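Local coordinates for regulatory protein YycH-like domain-containing protein (Eubacterium rectale, PDB 5COZ) that is of unknown function but belongs to a YycH-like protein made with a lipoprotein-type signal, consistent with an exported, possibly regulatory role, at residues L160-A165 with D210-F215; F154-Q159 with L189-D194; E185-Y190 with F214-D219. One frame throughout, in Å; residues are numbered along the deposited sequence. Where two conformers were deposited one is given.

All three contacts gather on two neighbouring antiparallel strands, 188-192 and 211-220, of the larger, antiparallel sheet. Along the chain the loop residues 154-164 come first, then helix 165-178, then strand 188-192 and strand 211-220. Contact 3 joins the two strands to each other, contact 1 lays residues 160-165 on strand 211-220, and contact 2 lays residues 154-159 on strand 188-192. The centres of contacts 1 and 2 are about 7 Å apart, and each lies about 14 Å from that of contact 3. Contact 3 is the most buried, whereas contacts 1 and 2 extend toward the sodium site. Through contacts 1 and 2 one continuous loop is fastened to both strands before helix 165-178.

Contact 1 of 3, residues L160-A165 with D210-F215; sequences LMFMSA and DTYVFF. With NA (sodium ion), chain B.
Tyr212 reaches from strand 211-215 into the bend at residues 160-163, where two hydrogen bonds grip its hydroxyl. OH donates to Met163 O over 2.7 Å, lying in the carbonyl plane with a C=O...O angle of 150°. The same oxygen accepts from Leu160 N at 2.8 Å in a moderately bent bond, its N-H...O angle being 146°. One buried hydroxyl thus ties together the two ends of the four-residue bend, and the two bonds hold that end of the phenol in place. Leu160 contributes its isobutyl group as well: with CG anti to its carbonyl carbon (chi1 -61°), it can lay CD1 over the middle of one face of the Tyr212 ring, 3.7 Å from the centroid, in a CH-pi contact. Phe162 meets this ring obliquely, its CZ 3.8 Å from Tyr212 CD2, and with Leu160 limits its turning. With a phenylalanine in place of Tyr212, Leu160 N and Met163 O would probably lose their common partner, leaving the ring with apolar contacts alone to this bend.

Asp210 lies at the start of the strand segment, beside Leu160 and Phe162. Its CB and OD2 lie near Leu160 CD2, while its backbone O comes 3.4 Å from Phe162 CE2. The two carboxylate oxygens divide their work: OD1 binds the sodium ion at 2.5 Å, alongside Gln208 OE1 and two waters, and OD2 accepts from one of those waters. A further water donates to Asp210 OD2 at 2.6 Å and accepts from Met161 N, linking the loop backbone to a metal ligand.

Strand 211-220 runs between strands 188-192 and 244-249. The loop passes directly into helix 165-178, where the Ser164 hydroxyl caps Glu167 N, and Ala168 also packs on Tyr212.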
loop_
_atom_site.group_PDB
_atom_site.type_symbol
_atom_site.label_atom_id
_atom_site.label_comp_id
_atom_site.label_asym_id
_atom_site.label_seq_id
_atom_site.Cartn_x
_atom_site.Cartn_y
_atom_site.Cartn_z
ATOM N N LEU A 160 -21.284 -3.835 4.955
ATOM C CA LEU A 160 -21.866 -4.964 4.222
ATOM C C LEU A 160 -22.728 -5.768 5.168
ATOM O O LEU A 160 -22.642 -5.581 6.392
ATOM C CB LEU A 160 -20.793 -5.804 3.553
ATOM C CG LEU A 160 -19.960 -5.010 2.525
ATOM C CD1 LEU A 160 -18.787 -5.846 2.031
ATOM C CD2 LEU A 160 -20.834 -4.546 1.318
HETATM N N MSE A 161 -23.610 -6.617 4.630
HETATM C CA MSE A 161 -24.585 -7.241 5.502
HETATM C C MSE A 161 -24.136 -8.514 6.209
HETATM O O MSE A 161 -24.798 -8.900 7.179
HETATM C CB MSE A 161 -25.871 -7.510 4.741
HETATM C CG MSE A 161 -26.656 -6.226 4.508
HETATM SE SE MSE A 161 -28.453 -6.541 3.857
HETATM C CE MSE A 161 -27.967 -6.847 2.062
ATOM N N PHE A 162 -23.037 -9.146 5.781
ATOM C CA PHE A 162 -22.628 -10.410 6.396
ATOM C C PHE A 162 -21.792 -10.196 7.656
ATOM O O PHE A 162 -21.694 -11.119 8.465
ATOM C CB PHE A 162 -21.881 -11.291 5.386
ATOM C CG PHE A 162 -20.681 -10.625 4.744
ATOM C CD1 PHE A 162 -19.416 -10.727 5.319
ATOM C CD2 PHE A 162 -20.806 -9.947 3.536
ATOM C CE1 PHE A 162 -18.307 -10.123 4.710
ATOM C CE2 PHE A 162 -19.700 -9.355 2.928
ATOM C CZ PHE A 162 -18.465 -9.417 3.536
HETATM N N MSE A 163 -21.184 -9.002 7.811
HETATM C CA MSE A 163 -20.421 -8.657 9.007
HETATM C C MSE A 163 -20.113 -7.167 8.979
HETATM O O MSE A 163 -20.011 -6.560 7.907
HETATM C CB MSE A 163 -19.141 -9.510 9.166
HETATM C CG MSE A 163 -17.983 -9.062 8.278
HETATM SE SE MSE A 163 -16.527 -10.336 8.140
HETATM C CE MSE A 163 -16.240 -10.710 9.988
ATOM N N SER A 164 -19.997 -6.572 10.169
ATOM C CA SER A 164 -19.704 -5.147 10.254
ATOM C C SER A 164 -18.250 -4.885 9.853
ATOM O O SER A 164 -17.408 -5.802 9.894
ATOM C CB SER A 164 -19.948 -4.622 11.666
ATOM O OG SER A 164 -18.980 -5.169 12.552
ATOM N N ALA A 165 -17.946 -3.634 9.510
ATOM C CA ALA A 165 -16.568 -3.270 9.174
ATOM C C ALA A 165 -15.651 -3.476 10.381
ATOM O O ALA A 165 -14.516 -3.922 10.209
ATOM C CB ALA A 165 -16.513 -1.832 8.716
ATOM N N ASP A 210 -20.258 -9.377 -2.599
ATOM C CA ASP A 210 -19.883 -8.324 -1.657
ATOM C C ASP A 210 -18.635 -8.730 -0.878
ATOM O O ASP A 210 -18.617 -9.782 -0.231
ATOM C CB ASP A 210 -21.041 -7.973 -0.722
ATOM C CG ASP A 210 -22.186 -7.249 -1.393
ATOM O OD1 ASP A 210 -22.094 -6.975 -2.616
ATOM O OD2 ASP A 210 -23.171 -6.938 -0.698
ATOM N N THR A 211 -17.602 -7.898 -0.949
ATOM C CA THR A 211 -16.304 -8.205 -0.353
ATOM C C THR A 211 -15.713 -6.974 0.305
ATOM O O THR A 211 -15.785 -5.873 -0.255
ATOM C CB THR A 211 -15.373 -8.687 -1.502
ATOM O OG1 THR A 211 -15.935 -9.856 -2.122
ATOM C CG2 THR A 211 -13.955 -9.013 -1.043
ATOM N N TYR A 212 -15.147 -7.147 1.502
ATOM C CA TYR A 212 -14.335 -6.098 2.116
ATOM C C TYR A 212 -12.889 -6.330 1.721
ATOM O O TYR A 212 -12.454 -7.485 1.753
ATOM C CB TYR A 212 -14.380 -6.186 3.644
ATOM C CG TYR A 212 -15.646 -5.749 4.321
ATOM C CD1 TYR A 212 -16.084 -4.424 4.239
ATOM C CD2 TYR A 212 -16.354 -6.623 5.133
ATOM C CE1 TYR A 212 -17.208 -3.994 4.933
ATOM C CE2 TYR A 212 -17.465 -6.197 5.856
ATOM C CZ TYR A 212 -17.885 -4.877 5.760
ATOM O OH TYR A 212 -19.000 -4.470 6.463
ATOM N N VAL A 213 -12.130 -5.287 1.414
ATOM C CA VAL A 213 -10.697 -5.421 1.145
ATOM C C VAL A 213 -9.950 -4.508 2.089
ATOM O O VAL A 213 -10.125 -3.286 2.028
ATOM C CB VAL A 213 -10.324 -5.108 -0.321
ATOM C CG1 VAL A 213 -8.795 -5.121 -0.523
ATOM C CG2 VAL A 213 -10.984 -6.096 -1.279
ATOM N N PHE A 214 -9.107 -5.086 2.944
ATOM C CA PHE A 214 -8.235 -4.274 3.775
ATOM C C PHE A 214 -6.871 -4.187 3.188
ATOM O O PHE A 214 -6.341 -5.185 2.700
ATOM C CB PHE A 214 -8.077 -4.889 5.173
ATOM C CG PHE A 214 -9.330 -4.729 5.983
ATOM C CD1 PHE A 214 -10.341 -5.688 5.934
ATOM C CD2 PHE A 214 -9.472 -3.660 6.852
ATOM C CE1 PHE A 214 -11.506 -5.535 6.703
ATOM C CE2 PHE A 214 -10.646 -3.492 7.600
ATOM C CZ PHE A 214 -11.648 -4.437 7.523
ATOM N N PHE A 215 -6.276 -2.994 3.284
ATOM C CA PHE A 215 -4.859 -2.795 3.056
ATOM C C PHE A 215 -4.239 -2.568 4.393
ATOM O O PHE A 215 -4.590 -1.617 5.073
ATOM C CB PHE A 215 -4.516 -1.592 2.141
ATOM C CG PHE A 215 -4.702 -1.725 0.657
ATOM C CD1 PHE A 215 -5.432 -2.785 0.112
ATOM C CD2 PHE A 215 -4.141 -0.796 -0.207
ATOM C CE1 PHE A 215 -5.648 -2.864 -1.282
ATOM C CE2 PHE A 215 -4.317 -0.902 -1.594
ATOM C CZ PHE A 215 -5.060 -1.932 -2.119
HETATM NA NA NA B . -23.949 -6.902 -4.282
HETATM O O HOH W 1 -23.702 -7.258 1.869
HETATM O O HOH W 2 -25.380 -7.083 -2.212
HETATM O O HOH W 3 -23.995 -9.173 -4.575
#

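Contact 2 of 3, residues F154-Q159 with L189-D194; sequences FRTDKQ and LYVLDD
Phe154 and Val191 make the direct backbone link: Val191 N donates to Phe154 O over 2.8 Å along an almost straight line (175°), although the donor is tilted 29° from the carbonyl plane. Tyr190 CA adds a CA-H...O contact to the same oxygen. Further along, one water donates to both Thr156 O and Leu189 O, and another accepts from Arg155 NE and Leu189 N.

Van der Waals packing gathers on Val191 and Tyr190. Val191 CG2 lies 3.6 Å from Thr156 OG1 and equally near Lys158 O, while CG1 faces Lys158 CB. The Phe154 ring turns its edge to Val191 O, with CD1 3.4 Å from that oxygen, and Phe154 CB rests 4.1 Å from Tyr190 CB. Arg155 runs obliquely across Tyr190, placing CB 3.8 Å from CE1 of that ring, and its guanidinium goes on to a salt bridge with Glu48.

Charge pairing closes the far end. Lys158 is stretched throughout, CG anti to the backbone N (chi1 -178°), and this extension carries NZ to Asp193 OD2 in a 2.8 Å salt bridge that uses the anti lone pair. The other oxygen, OD1, accepts from Lys195 N.

An inverse gamma turn centred on Arg155 and an ST turn, Thr156 OG1 accepting from Lys158 N, fold this irregular segment along the edge of strand 188-192 not paired with strand 211-220, where it takes the Val191 N-H.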
loop_
_atom_site.group_PDB
_atom_site.type_symbol
_atom_site.label_atom_id
_atom_site.label_comp_id
_atom_site.label_asym_id
_atom_site.label_seq_id
_atom_site.Cartn_x
_atom_site.Cartn_y
_atom_site.Cartn_z
ATOM N N PHE A 154 -13.652 3.295 -3.813
ATOM C CA PHE A 154 -14.234 2.219 -2.982
ATOM C C PHE A 154 -13.990 2.429 -1.470
ATOM O O PHE A 154 -14.484 1.635 -0.663
ATOM C CB PHE A 154 -13.628 0.879 -3.427
ATOM C CG PHE A 154 -13.987 0.519 -4.854
ATOM C CD1 PHE A 154 -15.183 -0.128 -5.146
ATOM C CD2 PHE A 154 -13.148 0.877 -5.909
ATOM C CE1 PHE A 154 -15.513 -0.454 -6.460
ATOM C CE2 PHE A 154 -13.489 0.573 -7.228
ATOM C CZ PHE A 154 -14.669 -0.094 -7.499
ATOM N N ARG A 155 -13.280 3.497 -1.069
ATOM C CA ARG A 155 -13.004 3.754 0.336
ATOM C C ARG A 155 -14.181 4.484 0.946
ATOM O O ARG A 155 -14.184 5.710 1.006
ATOM C CB ARG A 155 -11.703 4.577 0.441
ATOM C CG ARG A 155 -11.181 4.642 1.850
ATOM C CD ARG A 155 -9.710 4.858 1.837
ATOM N NE ARG A 155 -9.231 5.054 3.196
ATOM C CZ ARG A 155 -8.317 5.951 3.527
ATOM N NH1 ARG A 155 -7.768 6.722 2.599
ATOM N NH2 ARG A 155 -7.954 6.094 4.792
ATOM N N THR A 156 -15.222 3.729 1.350
ATOM C CA THR A 156 -16.451 4.322 1.888
ATOM C C THR A 156 -16.761 3.758 3.266
ATOM O O THR A 156 -16.092 2.825 3.711
ATOM C CB THR A 156 -17.637 4.002 0.943
ATOM O OG1 THR A 156 -18.051 2.653 1.189
ATOM C CG2 THR A 156 -17.314 4.215 -0.556
ATOM N N ASP A 157 -17.816 4.293 3.922
ATOM C CA ASP A 157 -18.243 3.821 5.245
ATOM C C ASP A 157 -19.362 2.784 5.146
ATOM O O ASP A 157 -19.941 2.439 6.183
ATOM C CB ASP A 157 -18.762 5.010 6.087
ATOM C CG ASP A 157 -17.787 6.174 6.163
ATOM O OD1 ASP A 157 -16.590 5.928 6.443
ATOM O OD2 ASP A 157 -18.224 7.332 5.926
ATOM N N LYS A 158 -19.671 2.297 3.930
ATOM C CA LYS A 158 -20.751 1.309 3.796
ATOM C C LYS A 158 -20.445 0.047 4.622
ATOM O O LYS A 158 -19.314 -0.428 4.676
ATOM C CB LYS A 158 -20.967 0.936 2.316
ATOM C CG LYS A 158 -22.120 -0.051 2.081
ATOM C CD LYS A 158 -22.450 -0.220 0.629
ATOM C CE LYS A 158 -23.534 -1.271 0.434
ATOM N NZ LYS A 158 -23.971 -1.322 -0.978
ATOM N N GLN A 159 -21.467 -0.456 5.304
ATOM C CA GLN A 159 -21.362 -1.687 6.074
ATOM C C GLN A 159 -22.024 -2.790 5.293
ATOM O O GLN A 159 -23.211 -2.679 4.985
ATOM C CB GLN A 159 -22.054 -1.534 7.448
ATOM C CG GLN A 159 -21.610 -0.285 8.212
ATOM C CD GLN A 159 -20.207 -0.439 8.722
ATOM O OE1 GLN A 159 -19.893 -1.398 9.446
ATOM N NE2 GLN A 159 -19.315 0.440 8.254
ATOM N N LEU A 189 -9.728 0.551 4.347
ATOM C CA LEU A 189 -10.789 -0.375 4.009
ATOM C C LEU A 189 -11.489 0.053 2.720
ATOM O O LEU A 189 -12.002 1.177 2.618
ATOM C CB LEU A 189 -11.782 -0.449 5.182
ATOM C CG LEU A 189 -13.038 -1.319 4.925
ATOM C CD1 LEU A 189 -12.674 -2.757 4.532
ATOM C CD2 LEU A 189 -13.927 -1.361 6.145
ATOM N N TYR A 190 -11.623 -0.910 1.793
ATOM C CA TYR A 190 -12.307 -0.722 0.516
ATOM C C TYR A 190 -13.517 -1.627 0.484
ATOM O O TYR A 190 -13.446 -2.792 0.896
ATOM C CB TYR A 190 -11.317 -1.027 -0.641
ATOM C CG TYR A 190 -10.108 -0.113 -0.561
ATOM C CD1 TYR A 190 -10.162 1.182 -1.062
ATOM C CD2 TYR A 190 -8.968 -0.494 0.139
ATOM C CE1 TYR A 190 -9.113 2.078 -0.875
ATOM C CE2 TYR A 190 -7.891 0.382 0.302
ATOM C CZ TYR A 190 -7.986 1.675 -0.187
ATOM O OH TYR A 190 -6.964 2.574 -0.045
ATOM N N VAL A 191 -14.663 -1.076 0.084
ATOM C CA VAL A 191 -15.932 -1.806 0.045
ATOM C C VAL A 191 -16.253 -2.187 -1.392
ATOM O O VAL A 191 -16.581 -1.326 -2.232
ATOM C CB VAL A 191 -17.064 -0.977 0.685
ATOM C CG1 VAL A 191 -18.379 -1.774 0.654
ATOM C CG2 VAL A 191 -16.717 -0.582 2.136
ATOM N N LEU A 192 -16.148 -3.487 -1.691
ATOM C CA LEU A 192 -16.366 -3.970 -3.052
ATOM C C LEU A 192 -17.775 -4.557 -3.134
ATOM O O LEU A 192 -17.988 -5.772 -3.018
ATOM C CB LEU A 192 -15.286 -4.990 -3.422
ATOM C CG LEU A 192 -13.912 -4.451 -3.876
ATOM C CD1 LEU A 192 -13.255 -3.514 -2.851
ATOM C CD2 LEU A 192 -12.988 -5.611 -4.174
ATOM N N ASP A 193 -18.749 -3.655 -3.279
ATOM C CA ASP A 193 -20.154 -4.040 -3.411
ATOM C C ASP A 193 -20.522 -4.041 -4.922
ATOM O O ASP A 193 -19.630 -4.206 -5.761
ATOM C CB ASP A 193 -21.035 -3.064 -2.603
ATOM C CG ASP A 193 -20.984 -1.613 -3.069
ATOM O OD1 ASP A 193 -20.144 -1.295 -3.930
ATOM O OD2 ASP A 193 -21.800 -0.807 -2.590
ATOM N N ASP A 194 -21.799 -3.797 -5.284
ATOM C CA ASP A 194 -22.195 -3.819 -6.700
ATOM C C ASP A 194 -21.409 -2.815 -7.569
ATOM O O ASP A 194 -21.365 -3.001 -8.783
ATOM C CB ASP A 194 -23.692 -3.560 -6.831
ATOM C CG ASP A 194 -24.080 -2.191 -6.357
ATOM O OD1 ASP A 194 -24.142 -1.992 -5.142
ATOM O OD2 ASP A 194 -24.239 -1.293 -7.205
HETATM O O HOH W 4 -10.348 3.286 5.307
HETATM O O HOH W 5 -13.257 2.949 4.242
#

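Contact 3 of 3, residues E185-Y190 with F214-D219; sequences EKNELY and FFMFPD
Glu188 and Phe215 form an antiparallel hydrogen-bonded pair, with Glu188 N to Phe215 O at 3.0 Å and Phe215 N to Glu188 O at 2.9 Å, and Leu189 with Phe214 is the next, non-hydrogen-bonded pair; beyond them a water bridges Lys186 O and Phe217 N.

On the face of Leu189 and Phe214, Leu189 CD1 sits over the centre of the Phe214 ring, 3.6 Å from the centroid, a CH-pi contact. Asn187 OD1 comes to the edge of the same ring, 3.5 Å from Phe214 CD2, with its amide plane nearly upright to it (85°). Its ND2 meanwhile donates to Glu169 of helix 165-178.

The opposite face carries Glu188 and Phe215. The edge of Tyr190 is turned toward the Phe215 ring in a T-shaped contact, CE2 standing 3.8 Å from CG of Phe215. Tyr190 OH donates to Glu188 OE1 over 2.6 Å, meeting the carboxylate from above its plane. Glu188 stretches past CG to bring its carboxyl carbon CD to the rim of Phe217, 3.6 Å from CZ.

Arg227 forms a salt bridge with Glu188 OE2 and a cation-pi contact with Phe217. A buried carboxylate is therefore matched by a phenol and a guanidinium, and these partners would probably favour its ionised form beside the rings of Phe215 and Phe217.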
loop_
_atom_site.group_PDB
_atom_site.type_symbol
_atom_site.label_atom_id
_atom_site.label_comp_id
_atom_site.label_asym_id
_atom_site.label_seq_id
_atom_site.Cartn_x
_atom_site.Cartn_y
_atom_site.Cartn_z
ATOM N N GLU A 185 -1.105 0.251 12.995
ATOM C CA GLU A 185 -2.444 0.183 13.547
ATOM C C GLU A 185 -3.472 0.665 12.528
ATOM O O GLU A 185 -4.552 0.071 12.441
ATOM C CB GLU A 185 -2.542 1.014 14.833
ATOM C CG GLU A 185 -1.670 0.460 15.942
ATOM C CD GLU A 185 -1.820 1.078 17.323
ATOM O OE1 GLU A 185 -2.821 1.792 17.569
ATOM O OE2 GLU A 185 -0.941 0.810 18.174
ATOM N N LYS A 186 -3.144 1.698 11.729
ATOM C CA LYS A 186 -4.051 2.196 10.711
ATOM C C LYS A 186 -4.021 1.299 9.472
ATOM O O LYS A 186 -2.964 0.985 8.928
ATOM C CB LYS A 186 -3.714 3.643 10.314
ATOM C CG LYS A 186 -4.606 4.174 9.177
ATOM C CD LYS A 186 -4.304 5.605 8.821
ATOM C CE LYS A 186 -5.145 6.037 7.630
ATOM N NZ LYS A 186 -5.088 7.540 7.461
ATOM N N ASN A 187 -5.208 0.890 9.040
ATOM C CA ASN A 187 -5.369 0.174 7.787
ATOM C C ASN A 187 -6.400 0.953 6.960
ATOM O O ASN A 187 -7.019 1.914 7.455
ATOM C CB ASN A 187 -5.763 -1.293 8.015
ATOM C CG ASN A 187 -6.875 -1.459 8.979
ATOM O OD1 ASN A 187 -7.990 -1.046 8.700
ATOM N ND2 ASN A 187 -6.572 -1.998 10.167
ATOM N N GLU A 188 -6.496 0.621 5.691
ATOM C CA GLU A 188 -7.456 1.229 4.783
ATOM C C GLU A 188 -8.468 0.168 4.401
ATOM O O GLU A 188 -8.098 -0.979 4.149
ATOM C CB GLU A 188 -6.762 1.774 3.521
ATOM C CG GLU A 188 -5.839 2.941 3.832
ATOM C CD GLU A 188 -4.974 3.370 2.666
ATOM O OE1 GLU A 188 -4.935 2.660 1.630
ATOM O OE2 GLU A 188 -4.296 4.416 2.812
ATOM N N LEU A 189 -9.728 0.551 4.347
ATOM C CA LEU A 189 -10.789 -0.375 4.009
ATOM C C LEU A 189 -11.489 0.053 2.720
ATOM O O LEU A 189 -12.002 1.177 2.618
ATOM C CB LEU A 189 -11.782 -0.449 5.182
ATOM C CG LEU A 189 -13.038 -1.319 4.925
ATOM C CD1 LEU A 189 -12.674 -2.757 4.532
ATOM C CD2 LEU A 189 -13.927 -1.361 6.145
ATOM N N TYR A 190 -11.623 -0.910 1.793
ATOM C CA TYR A 190 -12.307 -0.722 0.516
ATOM C C TYR A 190 -13.517 -1.627 0.484
ATOM O O TYR A 190 -13.446 -2.792 0.896
ATOM C CB TYR A 190 -11.317 -1.027 -0.641
ATOM C CG TYR A 190 -10.108 -0.113 -0.561
ATOM C CD1 TYR A 190 -10.162 1.182 -1.062
ATOM C CD2 TYR A 190 -8.968 -0.494 0.139
ATOM C CE1 TYR A 190 -9.113 2.078 -0.875
ATOM C CE2 TYR A 190 -7.891 0.382 0.302
ATOM C CZ TYR A 190 -7.986 1.675 -0.187
ATOM O OH TYR A 190 -6.964 2.574 -0.045
ATOM N N PHE A 214 -9.107 -5.086 2.944
ATOM C CA PHE A 214 -8.235 -4.274 3.775
ATOM C C PHE A 214 -6.871 -4.187 3.188
ATOM O O PHE A 214 -6.341 -5.185 2.700
ATOM C CB PHE A 214 -8.077 -4.889 5.173
ATOM C CG PHE A 214 -9.330 -4.729 5.983
ATOM C CD1 PHE A 214 -10.341 -5.688 5.934
ATOM C CD2 PHE A 214 -9.472 -3.660 6.852
ATOM C CE1 PHE A 214 -11.506 -5.535 6.703
ATOM C CE2 PHE A 214 -10.646 -3.492 7.600
ATOM C CZ PHE A 214 -11.648 -4.437 7.523
ATOM N N PHE A 215 -6.276 -2.994 3.284
ATOM C CA PHE A 215 -4.859 -2.795 3.056
ATOM C C PHE A 215 -4.239 -2.568 4.393
ATOM O O PHE A 215 -4.590 -1.617 5.073
ATOM C CB PHE A 215 -4.516 -1.592 2.141
ATOM C CG PHE A 215 -4.702 -1.725 0.657
ATOM C CD1 PHE A 215 -5.432 -2.785 0.112
ATOM C CD2 PHE A 215 -4.141 -0.796 -0.207
ATOM C CE1 PHE A 215 -5.648 -2.864 -1.282
ATOM C CE2 PHE A 215 -4.317 -0.902 -1.594
ATOM C CZ PHE A 215 -5.060 -1.932 -2.119
HETATM N N MSE A 216 -3.324 -3.458 4.764
HETATM C CA MSE A 216 -2.524 -3.283 5.979
HETATM C C MSE A 216 -1.110 -3.012 5.551
HETATM O O MSE A 216 -0.719 -3.347 4.438
HETATM C CB MSE A 216 -2.614 -4.483 6.894
HETATM C CG MSE A 216 -4.051 -4.913 7.032
HETATM SE SE MSE A 216 -4.228 -6.467 8.089
HETATM C CE MSE A 216 -4.435 -5.658 9.525
ATOM N N PHE A 217 -0.344 -2.329 6.411
ATOM C CA PHE A 217 0.959 -1.873 6.004
ATOM C C PHE A 217 2.086 -2.409 6.874
ATOM O O PHE A 217 2.317 -1.917 7.969
ATOM C CB PHE A 217 0.953 -0.327 6.003
ATOM C CG PHE A 217 -0.185 0.232 5.176
ATOM C CD1 PHE A 217 -0.178 0.119 3.789
ATOM C CD2 PHE A 217 -1.323 0.753 5.790
ATOM C CE1 PHE A 217 -1.264 0.558 3.030
ATOM C CE2 PHE A 217 -2.412 1.204 5.031
ATOM C CZ PHE A 217 -2.368 1.124 3.652
ATOM N N PRO A 218 2.799 -3.434 6.373
ATOM C CA PRO A 218 3.962 -3.985 7.109
ATOM C C PRO A 218 4.909 -2.858 7.507
ATOM O O PRO A 218 5.202 -1.963 6.697
ATOM C CB PRO A 218 4.604 -4.920 6.093
ATOM C CG PRO A 218 3.392 -5.431 5.309
ATOM C CD PRO A 218 2.558 -4.179 5.114
ATOM N N ASP A 219 5.357 -2.878 8.775
ATOM C CA ASP A 219 6.155 -1.777 9.249
ATOM C C ASP A 219 7.296 -2.220 10.144
ATOM O O ASP A 219 7.430 -3.401 10.477
ATOM C CB ASP A 219 5.228 -0.806 10.028
ATOM C CG ASP A 219 4.650 -1.256 11.360
ATOM O OD1 ASP A 219 4.563 -2.486 11.600
ATOM O OD2 ASP A 219 4.233 -0.373 12.148
HETATM O O HOH W 6 -1.787 -1.443 8.654
#